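Long-range contacts in hypothetical protein SpyM3_0169 (Streptococcus pyogenes, PDB 1PG6), which is of unknown function but belongs to the AIM24 (mitochondrial biogenesis) family of the cupin clan and binds calcium ions in this crystal form: residues 114-119 against 181-186; 161-166 against 225-230; 167-172 against 220-225. One frame throughout, in Å; residues are numbered along the deposited sequence.

Interaction 1 (114-119 against 181-186)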
ATOM      1  N   ARG A 114       4.566  -4.056  -6.728  1.00 13.11           N
ATOM      2  CA  ARG A 114       4.134  -4.870  -5.609  1.00 14.15           C
ATOM      3  C   ARG A 114       4.337  -3.935  -4.413  1.00 15.32           C
ATOM      4  O   ARG A 114       5.238  -3.088  -4.427  1.00 14.82           O
ATOM      5  CB  ARG A 114       5.003  -6.125  -5.460  1.00 16.49           C
ATOM      6  CG  ARG A 114       4.991  -7.051  -6.679  1.00 18.15           C
ATOM      7  CD  ARG A 114       5.660  -8.382  -6.356  1.00 18.64           C
ATOM      8  NE  ARG A 114       6.055  -9.142  -7.549  1.00 20.57           N
ATOM      9  CZ  ARG A 114       5.237  -9.900  -8.274  1.00 23.40           C
ATOM     10  NH1 ARG A 114       3.957 -10.018  -7.943  1.00 18.99           N
ATOM     11  NH2 ARG A 114       5.704 -10.549  -9.331  1.00 22.52           N
ATOM     12  N   LEU A 115       3.491  -4.065  -3.399  1.00 16.06           N
ATOM     13  CA  LEU A 115       3.589  -3.215  -2.219  1.00 17.55           C
ATOM     14  C   LEU A 115       3.368  -3.991  -0.943  1.00 16.89           C
ATOM     15  O   LEU A 115       2.590  -4.943  -0.903  1.00 16.45           O
ATOM     16  CB  LEU A 115       2.543  -2.100  -2.254  1.00 19.81           C
ATOM     17  CG  LEU A 115       2.290  -1.306  -3.532  1.00 21.78           C
ATOM     18  CD1 LEU A 115       1.436  -2.127  -4.477  1.00 19.64           C
ATOM     19  CD2 LEU A 115       1.568  -0.011  -3.174  1.00 22.54           C
ATOM     20  N   ASN A 116       4.055  -3.563   0.107  1.00 16.00           N
ATOM     21  CA  ASN A 116       3.915  -4.174   1.420  1.00 17.87           C
ATOM     22  C   ASN A 116       2.660  -3.653   2.092  1.00 20.82           C
ATOM     23  O   ASN A 116       2.095  -2.645   1.671  1.00 18.04           O
ATOM     24  CB  ASN A 116       5.109  -3.814   2.295  1.00 16.74           C
ATOM     25  CG  ASN A 116       6.218  -4.816   2.192  1.00 16.78           C
ATOM     26  OD1 ASN A 116       7.394  -4.455   2.100  1.00 15.68           O
ATOM     27  ND2 ASN A 116       5.858  -6.089   2.212  1.00 13.77           N
ATOM     28  N   ASP A 117       2.247  -4.345   3.151  1.00 23.08           N
ATOM     29  CA  ASP A 117       1.080  -3.955   3.927  1.00 25.74           C
ATOM     30  C   ASP A 117       1.288  -2.572   4.509  1.00 23.95           C
ATOM     31  O   ASP A 117       2.334  -2.276   5.102  1.00 25.12           O
ATOM     32  CB  ASP A 117       0.824  -4.920   5.087  1.00 28.09           C
ATOM     33  CG  ASP A 117       0.068  -6.158   4.666  1.00 33.55           C
ATOM     34  OD1 ASP A 117      -0.912  -6.029   3.898  1.00 35.01           O
ATOM     35  OD2 ASP A 117       0.445  -7.260   5.125  1.00 35.12           O
ATOM     36  N   GLY A 118       0.277  -1.734   4.344  1.00 21.26           N
ATOM     37  CA  GLY A 118       0.336  -0.388   4.868  1.00 18.86           C
ATOM     38  C   GLY A 118       0.859   0.618   3.870  1.00 16.87           C
ATOM     39  O   GLY A 118       0.702   1.814   4.076  1.00 17.17           O
ATOM     40  N   ALA A 119       1.474   0.157   2.785  1.00 12.01           N
ATOM     41  CA  ALA A 119       2.011   1.094   1.798  1.00 12.18           C
ATOM     42  C   ALA A 119       0.974   1.587   0.790  1.00 11.92           C
ATOM     43  O   ALA A 119       1.199   2.581   0.095  1.00 12.55           O
ATOM     44  CB  ALA A 119       3.193   0.464   1.054  1.00 12.37           C
ATOM     45  N   ALA A 181      10.644  -4.043   6.612  1.00 10.56           N
ATOM     46  CA  ALA A 181       9.891  -3.001   7.312  1.00  9.05           C
ATOM     47  C   ALA A 181      10.162  -1.634   6.684  1.00  9.64           C
ATOM     48  O   ALA A 181       9.427  -0.675   6.919  1.00 10.57           O
ATOM     49  CB  ALA A 181      10.277  -2.982   8.785  1.00 10.28           C
ATOM     50  N   HIS A 182      11.231  -1.554   5.895  1.00  8.65           N
ATOM     51  CA  HIS A 182      11.610  -0.311   5.220  1.00  9.31           C
ATOM     52  C   HIS A 182      11.276  -0.321   3.732  1.00 10.90           C
ATOM     53  O   HIS A 182      11.587   0.628   3.011  1.00 11.02           O
ATOM     54  CB  HIS A 182      13.107  -0.046   5.401  1.00  9.23           C
ATOM     55  CG  HIS A 182      13.473   0.428   6.775  1.00  8.58           C
ATOM     56  ND1 HIS A 182      13.402   1.754   7.145  1.00  8.17           N
ATOM     57  CD2 HIS A 182      13.864  -0.252   7.878  1.00  9.70           C
ATOM     58  CE1 HIS A 182      13.731   1.869   8.421  1.00  8.26           C
ATOM     59  NE2 HIS A 182      14.014   0.668   8.889  1.00 11.08           N
ATOM     60  N   VAL A 183      10.636  -1.392   3.271  1.00 10.15           N
ATOM     61  CA  VAL A 183      10.282  -1.501   1.861  1.00 10.01           C
ATOM     62  C   VAL A 183       8.856  -1.031   1.615  1.00  9.34           C
ATOM     63  O   VAL A 183       7.909  -1.550   2.196  1.00 11.61           O
ATOM     64  CB  VAL A 183      10.450  -2.957   1.368  1.00 10.25           C
ATOM     65  CG1 VAL A 183       9.951  -3.094  -0.063  1.00  9.82           C
ATOM     66  CG2 VAL A 183      11.915  -3.363   1.459  1.00 10.35           C
ATOM     67  N   VAL A 184       8.708  -0.028   0.756  1.00  9.14           N
ATOM     68  CA  VAL A 184       7.390   0.513   0.444  1.00  9.38           C
ATOM     69  C   VAL A 184       6.735  -0.214  -0.733  1.00 10.44           C
ATOM     70  O   VAL A 184       5.668  -0.817  -0.598  1.00  9.89           O
ATOM     71  CB  VAL A 184       7.474   2.020   0.095  1.00  9.37           C
ATOM     72  CG1 VAL A 184       6.092   2.556  -0.270  1.00 10.49           C
ATOM     73  CG2 VAL A 184       8.048   2.793   1.276  1.00  9.18           C
ATOM     74  N   ALA A 185       7.388  -0.145  -1.888  1.00 11.18           N
ATOM     75  CA  ALA A 185       6.869  -0.761  -3.101  1.00 11.24           C
ATOM     76  C   ALA A 185       8.028  -1.021  -4.051  1.00 11.48           C
ATOM     77  O   ALA A 185       9.081  -0.396  -3.939  1.00 11.47           O
ATOM     78  CB  ALA A 185       5.857   0.180  -3.756  1.00  9.52           C
ATOM     79  N   TRP A 186       7.846  -1.945  -4.988  1.00 12.20           N
ATOM     80  CA  TRP A 186       8.921  -2.244  -5.925  1.00 12.02           C
ATOM     81  C   TRP A 186       8.388  -2.786  -7.244  1.00 13.90           C
ATOM     82  O   TRP A 186       7.256  -3.258  -7.317  1.00 14.40           O
ATOM     83  CB  TRP A 186       9.910  -3.227  -5.282  1.00 13.02           C
ATOM     84  CG  TRP A 186       9.341  -4.591  -4.996  1.00 14.25           C
ATOM     85  CD1 TRP A 186       9.432  -5.697  -5.797  1.00 14.86           C
ATOM     86  CD2 TRP A 186       8.607  -4.998  -3.833  1.00 13.77           C
ATOM     87  NE1 TRP A 186       8.805  -6.765  -5.204  1.00 14.20           N
ATOM     88  CE2 TRP A 186       8.287  -6.366  -4.003  1.00 15.67           C
ATOM     89  CE3 TRP A 186       8.188  -4.343  -2.666  1.00 13.41           C
ATOM     90  CZ2 TRP A 186       7.565  -7.092  -3.044  1.00 14.02           C
ATOM     91  CZ3 TRP A 186       7.469  -5.067  -1.714  1.00 13.97           C
ATOM     92  CH2 TRP A 186       7.166  -6.430  -1.911  1.00 14.74           C
TER
HETATM   93  O   HOH W   1       8.627  -8.003  -7.818  1.00 16.66           O
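Arg114 and Trp186 face each other as an antiparallel hydrogen-bonded pair, and both their backbones and their side chains meet. Arg114 N donates to Trp186 O at 2.9 Å with the donor nearly in line with the carbonyl bond, and Trp186 N returns a bond of the same length to Arg114 O in the carbonyl plane. On the same face of the sheet, Arg114 CB sits over one face of the indole, 3.9 Å from the centroid of the Trp186 six-membered ring, a CH-pi contact. The indole is folded back over its partner because Trp186 CG stands between the backbone N and the carbonyl carbon (chi1 66°). Beyond CB the extended arginine crosses the indole obliquely, its CD passing Trp186 NE1, and one water bridges the pair: it accepts from Arg114 NE at 2.8 Å, in the guanidinium plane, and weakly from Trp186 NE1. On the other face of the sheet Leu115 CG packs on Ala185 CB at 3.9 Å, in a non-hydrogen-bonded pair. These residues join strands 113-116 and 183-187 at the middle of a six-stranded antiparallel sheet of this cupin-clan protein. A further backbone bond runs from Asn116 N to Val184 O at 3.3 Å, the donor tilted out of the carbonyl plane. A type II turn from Asn116 to Ala119, closed by Ala119 N on Asn116 O, follows and brings Ala119 CB back to within 3.8 Å of Val184 CG1. Opposite, Val184 and Ala185 both face Tyr221, a classic beta bulge on the far edge of strand 183-187. Further out, Thr151 takes a hydrogen bond from Arg114 NH1, while Phe214 and Tyr192 each make an edge-to-face contact with the indole of Trp186.

Interaction 2 (161-166 against 225-230). With CA (calcium ion), chain B.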
ATOM      1  N   ASN A 161       2.196   5.150   0.023  1.00 10.55           N
ATOM      2  CA  ASN A 161       2.553   6.062   1.113  1.00 10.68           C
ATOM      3  C   ASN A 161       3.630   5.436   1.994  1.00  9.98           C
ATOM      4  O   ASN A 161       3.689   4.222   2.139  1.00 10.25           O
ATOM      5  CB  ASN A 161       1.311   6.348   1.956  1.00 14.68           C
ATOM      6  CG  ASN A 161       0.984   5.205   2.889  1.00 16.46           C
ATOM      7  OD1 ASN A 161       1.492   5.149   4.007  1.00 23.81           O
ATOM      8  ND2 ASN A 161       0.169   4.273   2.428  1.00 18.95           N
ATOM      9  N   SER A 162       4.463   6.275   2.603  1.00 10.01           N
ATOM     10  CA  SER A 162       5.532   5.782   3.467  1.00  9.49           C
ATOM     11  C   SER A 162       5.421   6.265   4.895  1.00  8.82           C
ATOM     12  O   SER A 162       4.739   7.242   5.181  1.00  9.93           O
ATOM     13  CB  SER A 162       6.884   6.271   2.954  1.00 11.26           C
ATOM     14  OG  SER A 162       6.936   7.691   3.060  1.00 10.11           O
ATOM     15  N   PHE A 163       6.101   5.562   5.790  1.00  6.64           N
ATOM     16  CA  PHE A 163       6.217   5.994   7.174  1.00  7.24           C
ATOM     17  C   PHE A 163       7.661   6.512   7.105  1.00  6.64           C
ATOM     18  O   PHE A 163       8.606   5.742   6.909  1.00  7.65           O
ATOM     19  CB  PHE A 163       6.136   4.821   8.147  1.00  8.30           C
ATOM     20  CG  PHE A 163       6.404   5.207   9.580  1.00  8.63           C
ATOM     21  CD1 PHE A 163       5.887   6.392  10.112  1.00  8.46           C
ATOM     22  CD2 PHE A 163       7.156   4.381  10.405  1.00  8.67           C
ATOM     23  CE1 PHE A 163       6.120   6.740  11.448  1.00  8.83           C
ATOM     24  CE2 PHE A 163       7.397   4.719  11.748  1.00 10.16           C
ATOM     25  CZ  PHE A 163       6.878   5.898  12.269  1.00  9.37           C
ATOM     26  N   GLY A 164       7.834   7.820   7.242  1.00  7.36           N
ATOM     27  CA  GLY A 164       9.159   8.391   7.131  1.00  6.95           C
ATOM     28  C   GLY A 164       9.324   8.918   5.713  1.00  7.97           C
ATOM     29  O   GLY A 164       8.338   9.070   4.986  1.00  9.20           O
ATOM     30  N   SER A 165      10.563   9.203   5.322  1.00  8.56           N
ATOM     31  CA  SER A 165      10.860   9.734   3.991  1.00  8.26           C
ATOM     32  C   SER A 165      11.162   8.623   2.990  1.00  9.97           C
ATOM     33  O   SER A 165      11.645   7.559   3.372  1.00  9.94           O
ATOM     34  CB  SER A 165      12.044  10.702   4.061  1.00  9.89           C
ATOM     35  OG  SER A 165      11.762  11.798   4.936  1.00  8.85           O
ATOM     36  N   ILE A 166      10.884   8.891   1.715  1.00  9.65           N
ATOM     37  CA  ILE A 166      11.089   7.920   0.636  1.00 11.97           C
ATOM     38  C   ILE A 166      12.363   8.101  -0.170  1.00 13.17           C
ATOM     39  O   ILE A 166      12.736   9.220  -0.527  1.00 13.48           O
ATOM     40  CB  ILE A 166       9.908   7.951  -0.371  1.00 12.36           C
ATOM     41  CG1 ILE A 166       8.623   7.519   0.328  1.00 11.94           C
ATOM     42  CG2 ILE A 166      10.203   7.035  -1.576  1.00 15.20           C
ATOM     43  CD1 ILE A 166       7.368   7.707  -0.535  1.00 14.28           C
ATOM     44  N   LEU A 225      11.739   5.028   8.030  1.00  7.96           N
ATOM     45  CA  LEU A 225      11.305   4.659   9.374  1.00  7.84           C
ATOM     46  C   LEU A 225      10.683   3.264   9.379  1.00  8.56           C
ATOM     47  O   LEU A 225      10.158   2.790   8.367  1.00  8.74           O
ATOM     48  CB  LEU A 225      10.308   5.677   9.939  1.00  7.98           C
ATOM     49  CG  LEU A 225      10.913   7.051  10.255  1.00  7.01           C
ATOM     50  CD1 LEU A 225       9.811   8.012  10.666  1.00  7.58           C
ATOM     51  CD2 LEU A 225      11.942   6.918  11.369  1.00  6.72           C
ATOM     52  N   ASN A 226      10.752   2.621  10.536  1.00  8.25           N
ATOM     53  CA  ASN A 226      10.242   1.264  10.743  1.00  9.51           C
ATOM     54  C   ASN A 226       9.085   1.353  11.737  1.00  8.99           C
ATOM     55  O   ASN A 226       9.296   1.668  12.899  1.00  9.93           O
ATOM     56  CB  ASN A 226      11.379   0.417  11.326  1.00  9.57           C
ATOM     57  CG  ASN A 226      11.001  -1.033  11.537  1.00 11.86           C
ATOM     58  OD1 ASN A 226       9.862  -1.358  11.871  1.00 10.40           O
ATOM     59  ND2 ASN A 226      11.974  -1.918  11.360  1.00 14.10           N
ATOM     60  N   LEU A 227       7.867   1.074  11.279  1.00  9.23           N
ATOM     61  CA  LEU A 227       6.693   1.160  12.142  1.00 11.98           C
ATOM     62  C   LEU A 227       6.770   0.221  13.341  1.00 11.18           C
ATOM     63  O   LEU A 227       6.396   0.594  14.454  1.00 12.03           O
ATOM     64  CB  LEU A 227       5.421   0.872  11.338  1.00 12.47           C
ATOM     65  CG  LEU A 227       4.095   1.310  11.961  1.00 15.64           C
ATOM     66  CD1 LEU A 227       4.139   2.810  12.257  1.00 15.12           C
ATOM     67  CD2 LEU A 227       2.955   1.007  10.995  1.00 15.75           C
ATOM     68  N   GLU A 228       7.261  -0.993  13.118  1.00 12.93           N
ATOM     69  CA  GLU A 228       7.373  -1.952  14.207  1.00 16.03           C
ATOM     70  C   GLU A 228       8.364  -1.472  15.256  1.00 15.80           C
ATOM     71  O   GLU A 228       8.115  -1.593  16.457  1.00 16.88           O
ATOM     72  CB  GLU A 228       7.802  -3.319  13.678  1.00 18.79           C
ATOM     73  CG  GLU A 228       7.873  -4.383  14.757  1.00 21.87           C
ATOM     74  CD  GLU A 228       7.855  -5.782  14.185  1.00 26.97           C
ATOM     75  OE1 GLU A 228       7.883  -6.749  14.975  1.00 28.24           O
ATOM     76  OE2 GLU A 228       7.808  -5.913  12.944  1.00 31.13           O
ATOM     77  N   GLN A 229       9.490  -0.928  14.803  1.00 16.56           N
ATOM     78  CA  GLN A 229      10.507  -0.423  15.718  1.00 16.42           C
ATOM     79  C   GLN A 229       9.968   0.768  16.493  1.00 15.38           C
ATOM     80  O   GLN A 229      10.236   0.910  17.686  1.00 15.27           O
ATOM     81  CB  GLN A 229      11.766  -0.001  14.956  1.00 19.47           C
ATOM     82  CG  GLN A 229      12.598  -1.150  14.411  1.00 24.27           C
ATOM     83  CD  GLN A 229      13.144  -2.046  15.503  1.00 25.71           C
ATOM     84  OE1 GLN A 229      13.774  -1.579  16.453  1.00 29.23           O
ATOM     85  NE2 GLN A 229      12.915  -3.346  15.369  1.00 29.86           N
ATOM     86  N   PHE A 230       9.213   1.632  15.818  1.00 13.42           N
ATOM     87  CA  PHE A 230       8.654   2.791  16.502  1.00 12.55           C
ATOM     88  C   PHE A 230       7.666   2.332  17.571  1.00 14.04           C
ATOM     89  O   PHE A 230       7.682   2.829  18.704  1.00 13.76           O
ATOM     90  CB  PHE A 230       7.962   3.739  15.516  1.00 12.86           C
ATOM     91  CG  PHE A 230       7.387   4.965  16.168  1.00  9.86           C
ATOM     92  CD1 PHE A 230       8.196   5.826  16.909  1.00 11.76           C
ATOM     93  CD2 PHE A 230       6.030   5.243  16.067  1.00 12.25           C
ATOM     94  CE1 PHE A 230       7.657   6.952  17.547  1.00 11.54           C
ATOM     95  CE2 PHE A 230       5.479   6.364  16.697  1.00 12.73           C
ATOM     96  CZ  PHE A 230       6.297   7.213  17.437  1.00 11.84           C
TER
HETATM   97 CA    CA B 237       2.272   7.372   5.278  1.00 31.32          CA
HETATM   98  O   HOH W   2       2.426   9.528   4.030  1.00 15.73           O
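Phe163 CG lies anti to the backbone N (chi1 174°), which carries the ring away from its own loop and against the start of helix 227-234; Leu227, with CG likewise anti to N (chi1 -163°), swings its CD1 branch back to meet it. The phenyl ring is thereby clasped from both faces. Leu225 CB lies over one, 3.8 Å from the centroid of the Phe163 ring, and Leu227 CD1 over the other at 4.0 Å, both as CH-pi contacts offset toward the rim. Phe230 CB reaches the ring edge, 3.9 Å from Phe163 CE2, and the two aromatic rings are inclined at 51°. Backbone contact is slight: Leu225 N makes a weak, bent hydrogen bond of 3.4 Å to Phe163 O, and Leu225 CD1 rests against Gly164 CA. Asn226 is the N-cap of the helix, its OD1 accepting from Gln229 N at 3.0 Å with the donor well above the amide plane. On the side of the loop leading back to its strand, Asn161 OD1 (2.7 Å) and Ser162 O bind a calcium ion together with a water and Thr99. Ser162 OG donates to Gly164 O and is also bonded to Gln102 N. The contact thus fastens the loop between strands 156-161 and 166-171 to the C-terminal helix, just where that helix follows strand 219-223.

Interaction 3 (167-172 against 220-225)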
ATOM      1  N   LYS A 167      13.020   6.981  -0.464  1.00 14.55           N
ATOM      2  CA  LYS A 167      14.232   6.979  -1.271  1.00 15.11           C
ATOM      3  C   LYS A 167      13.996   5.990  -2.404  1.00 14.78           C
ATOM      4  O   LYS A 167      13.503   4.886  -2.183  1.00 12.91           O
ATOM      5  CB  LYS A 167      15.442   6.538  -0.445  1.00 17.78           C
ATOM      6  CG  LYS A 167      16.739   6.494  -1.238  1.00 23.44           C
ATOM      7  CD  LYS A 167      17.914   6.111  -0.357  1.00 27.64           C
ATOM      8  CE  LYS A 167      19.210   6.091  -1.149  1.00 30.93           C
ATOM      9  NZ  LYS A 167      19.175   5.071  -2.235  1.00 34.69           N
ATOM     10  N   LYS A 168      14.332   6.398  -3.622  1.00 14.95           N
ATOM     11  CA  LYS A 168      14.161   5.542  -4.787  1.00 16.62           C
ATOM     12  C   LYS A 168      15.498   4.907  -5.144  1.00 17.50           C
ATOM     13  O   LYS A 168      16.499   5.603  -5.323  1.00 18.97           O
ATOM     14  CB  LYS A 168      13.644   6.366  -5.968  1.00 17.16           C
ATOM     15  CG  LYS A 168      13.479   5.589  -7.264  1.00 20.06           C
ATOM     16  CD  LYS A 168      13.103   6.527  -8.403  1.00 22.35           C
ATOM     17  CE  LYS A 168      12.963   5.785  -9.722  1.00 26.89           C
ATOM     18  NZ  LYS A 168      12.646   6.712 -10.845  1.00 29.44           N
ATOM     19  N   ILE A 169      15.509   3.583  -5.240  1.00 17.60           N
ATOM     20  CA  ILE A 169      16.718   2.839  -5.575  1.00 19.26           C
ATOM     21  C   ILE A 169      16.480   2.091  -6.878  1.00 19.51           C
ATOM     22  O   ILE A 169      15.425   1.493  -7.073  1.00 17.02           O
ATOM     23  CB  ILE A 169      17.072   1.814  -4.470  1.00 20.19           C
ATOM     24  CG1 ILE A 169      17.283   2.539  -3.138  1.00 22.25           C
ATOM     25  CG2 ILE A 169      18.329   1.037  -4.855  1.00 21.89           C
ATOM     26  CD1 ILE A 169      17.587   1.617  -1.980  1.00 25.41           C
ATOM     27  N   THR A 170      17.465   2.124  -7.766  1.00 20.65           N
ATOM     28  CA  THR A 170      17.342   1.444  -9.045  1.00 21.13           C
ATOM     29  C   THR A 170      18.329   0.292  -9.148  1.00 21.46           C
ATOM     30  O   THR A 170      19.531   0.479  -8.964  1.00 20.16           O
ATOM     31  CB  THR A 170      17.592   2.418 -10.220  1.00 23.00           C
ATOM     32  OG1 THR A 170      16.601   3.453 -10.202  1.00 24.28           O
ATOM     33  CG2 THR A 170      17.522   1.682 -11.550  1.00 23.98           C
ATOM     34  N   LEU A 171      17.812  -0.904  -9.413  1.00 21.87           N
ATOM     35  CA  LEU A 171      18.656  -2.081  -9.580  1.00 23.79           C
ATOM     36  C   LEU A 171      18.823  -2.289 -11.079  1.00 24.40           C
ATOM     37  O   LEU A 171      17.853  -2.207 -11.831  1.00 20.92           O
ATOM     38  CB  LEU A 171      18.008  -3.322  -8.956  1.00 23.38           C
ATOM     39  CG  LEU A 171      18.376  -3.661  -7.509  1.00 25.23           C
ATOM     40  CD1 LEU A 171      17.664  -4.942  -7.085  1.00 24.01           C
ATOM     41  CD2 LEU A 171      19.881  -3.847  -7.397  1.00 24.94           C
ATOM     42  N   ASP A 172      20.052  -2.550 -11.512  1.00 27.14           N
ATOM     43  CA  ASP A 172      20.322  -2.745 -12.932  1.00 30.40           C
ATOM     44  C   ASP A 172      20.750  -4.173 -13.259  1.00 30.89           C
ATOM     45  O   ASP A 172      21.569  -4.397 -14.152  1.00 32.59           O
ATOM     46  CB  ASP A 172      21.397  -1.758 -13.399  1.00 34.09           C
ATOM     47  CG  ASP A 172      21.496  -1.679 -14.908  1.00 37.35           C
ATOM     48  OD1 ASP A 172      20.437  -1.557 -15.562  1.00 39.82           O
ATOM     49  OD2 ASP A 172      22.625  -1.732 -15.440  1.00 40.06           O
ATOM     50  N   ILE A 220      13.067   0.168  -6.449  1.00 14.14           N
ATOM     51  CA  ILE A 220      12.704  -0.230  -5.097  1.00 14.04           C
ATOM     52  C   ILE A 220      12.510   1.067  -4.325  1.00 12.94           C
ATOM     53  O   ILE A 220      13.407   1.904  -4.295  1.00 14.46           O
ATOM     54  CB  ILE A 220      13.836  -1.029  -4.418  1.00 15.75           C
ATOM     55  CG1 ILE A 220      14.093  -2.329  -5.185  1.00 15.30           C
ATOM     56  CG2 ILE A 220      13.467  -1.328  -2.975  1.00 15.19           C
ATOM     57  CD1 ILE A 220      15.389  -3.003  -4.799  1.00 19.45           C
ATOM     58  N   TYR A 221      11.337   1.250  -3.727  1.00 11.05           N
ATOM     59  CA  TYR A 221      11.079   2.451  -2.942  1.00 10.23           C
ATOM     60  C   TYR A 221      11.155   2.073  -1.483  1.00  9.04           C
ATOM     61  O   TYR A 221      10.417   1.208  -1.016  1.00 10.64           O
ATOM     62  CB  TYR A 221       9.697   3.026  -3.266  1.00 10.21           C
ATOM     63  CG  TYR A 221       9.616   3.581  -4.660  1.00 12.13           C
ATOM     64  CD1 TYR A 221       9.946   4.913  -4.924  1.00 10.54           C
ATOM     65  CD2 TYR A 221       9.282   2.758  -5.733  1.00 13.58           C
ATOM     66  CE1 TYR A 221       9.946   5.408  -6.228  1.00 15.58           C
ATOM     67  CE2 TYR A 221       9.282   3.247  -7.039  1.00 14.04           C
ATOM     68  CZ  TYR A 221       9.614   4.561  -7.278  1.00 14.52           C
ATOM     69  OH  TYR A 221       9.632   5.022  -8.579  1.00 19.40           O
ATOM     70  N   ILE A 222      12.075   2.693  -0.762  1.00  9.80           N
ATOM     71  CA  ILE A 222      12.198   2.396   0.654  1.00  9.19           C
ATOM     72  C   ILE A 222      11.798   3.616   1.462  1.00  9.32           C
ATOM     73  O   ILE A 222      11.755   4.732   0.941  1.00  9.92           O
ATOM     74  CB  ILE A 222      13.632   1.988   1.037  1.00 10.89           C
ATOM     75  CG1 ILE A 222      14.599   3.134   0.755  1.00 12.15           C
ATOM     76  CG2 ILE A 222      14.041   0.744   0.260  1.00 11.77           C
ATOM     77  CD1 ILE A 222      15.980   2.919   1.336  1.00 15.35           C
ATOM     78  N   GLN A 223      11.487   3.393   2.732  1.00  7.78           N
ATOM     79  CA  GLN A 223      11.092   4.474   3.627  1.00  7.87           C
ATOM     80  C   GLN A 223      12.123   4.523   4.752  1.00  7.54           C
ATOM     81  O   GLN A 223      12.726   3.512   5.083  1.00  9.91           O
ATOM     82  CB  GLN A 223       9.679   4.234   4.174  1.00  6.50           C
ATOM     83  CG  GLN A 223       9.526   2.982   5.030  1.00  9.31           C
ATOM     84  CD  GLN A 223       8.087   2.716   5.449  1.00 11.64           C
ATOM     85  OE1 GLN A 223       7.833   2.004   6.429  1.00 13.35           O
ATOM     86  NE2 GLN A 223       7.140   3.263   4.703  1.00  6.56           N
ATOM     87  N   SER A 224      12.318   5.699   5.338  1.00  7.25           N
ATOM     88  CA  SER A 224      13.335   5.866   6.372  1.00  7.77           C
ATOM     89  C   SER A 224      12.946   5.546   7.815  1.00  7.99           C
ATOM     90  O   SER A 224      13.732   5.781   8.730  1.00  8.06           O
ATOM     91  CB  SER A 224      13.915   7.279   6.303  1.00  7.78           C
ATOM     92  OG  SER A 224      12.939   8.234   6.652  1.00  9.50           O
ATOM     93  N   LEU A 225      11.739   5.028   8.030  1.00  7.96           N
ATOM     94  CA  LEU A 225      11.305   4.659   9.374  1.00  7.84           C
ATOM     95  C   LEU A 225      10.683   3.264   9.379  1.00  8.56           C
ATOM     96  O   LEU A 225      10.158   2.790   8.367  1.00  8.74           O
ATOM     97  CB  LEU A 225      10.308   5.677   9.939  1.00  7.98           C
ATOM     98  CG  LEU A 225      10.913   7.051  10.255  1.00  7.01           C
ATOM     99  CD1 LEU A 225       9.811   8.012  10.666  1.00  7.58           C
ATOM    100  CD2 LEU A 225      11.942   6.918  11.369  1.00  6.72           C
TER
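Ile169 O accepts from Ile220 N at 2.8 Å, the shortest polar bond between the two strands, and Ile169 N donates to Ile220 O at 2.9 Å; both donors lie in the plane of the carbonyl they reach. Two residues along, Lys167 and Ile222 repeat this reciprocal pair, with Ile222 N in the plane of Lys167 O and Lys167 N tilted from that of Ile222 O. Between them Lys168 and Tyr221 form the non-hydrogen-bonded pair. Their side chains run alongside each other in the same direction: Lys168 CG, set anti to N (chi1 178°), is 3.7 Å from Tyr221 CE1, and the extended chain follows the phenol outward until Lys168 CE lies 3.6 Å from Tyr221 OH. On the opposite face the contacts are between aliphatic carbons. Ile222 CG1 packs against Lys167 CB, while Ile222 CD1 touches Ile169 CD1 at 3.9 Å; farther along, Leu171 CD1 meets Ile220 CD1 at 3.8 Å. Met176 and Ile178 of strand 174-179 adjoin the isoleucines on this side, and Phe214 lies against Ile220 and Leu171. The alternation of hydrogen-bonded and non-hydrogen-bonded pairs is that of an antiparallel beta sheet, and the 147° angle between the strand segments reflects its twist; the pair lies at the margin, where strand 166-171 is the outermost within the chain and 219-223 its neighbour, as expected in a beta-rich cupin-clan fold.

In the fold
Interactions 1 and 3 belong to one six-stranded sheet, their centres about 10 Å apart, and are joined through neighbouring strands 183-187 and 219-223: Val184 N bonds to Tyr221 O at 2.8 Å, and Gln223 N to His182 O. Interaction 2 lies about 10 Å from interaction 1 and about 13 Å from interaction 3, centre to centre. It shares Leu225 with interaction 3, which is nested within its chain loop, and Ser224 N is hydrogen-bonded to Ser165 O at 2.8 Å. Asn161, a calcium ligand of interaction 2, is held by the turn of interaction 1, through Gly118 O and Ala119 O. The Ala119 side chain is about 8 Å from that calcium ion, that of Tyr221 about 12 Å.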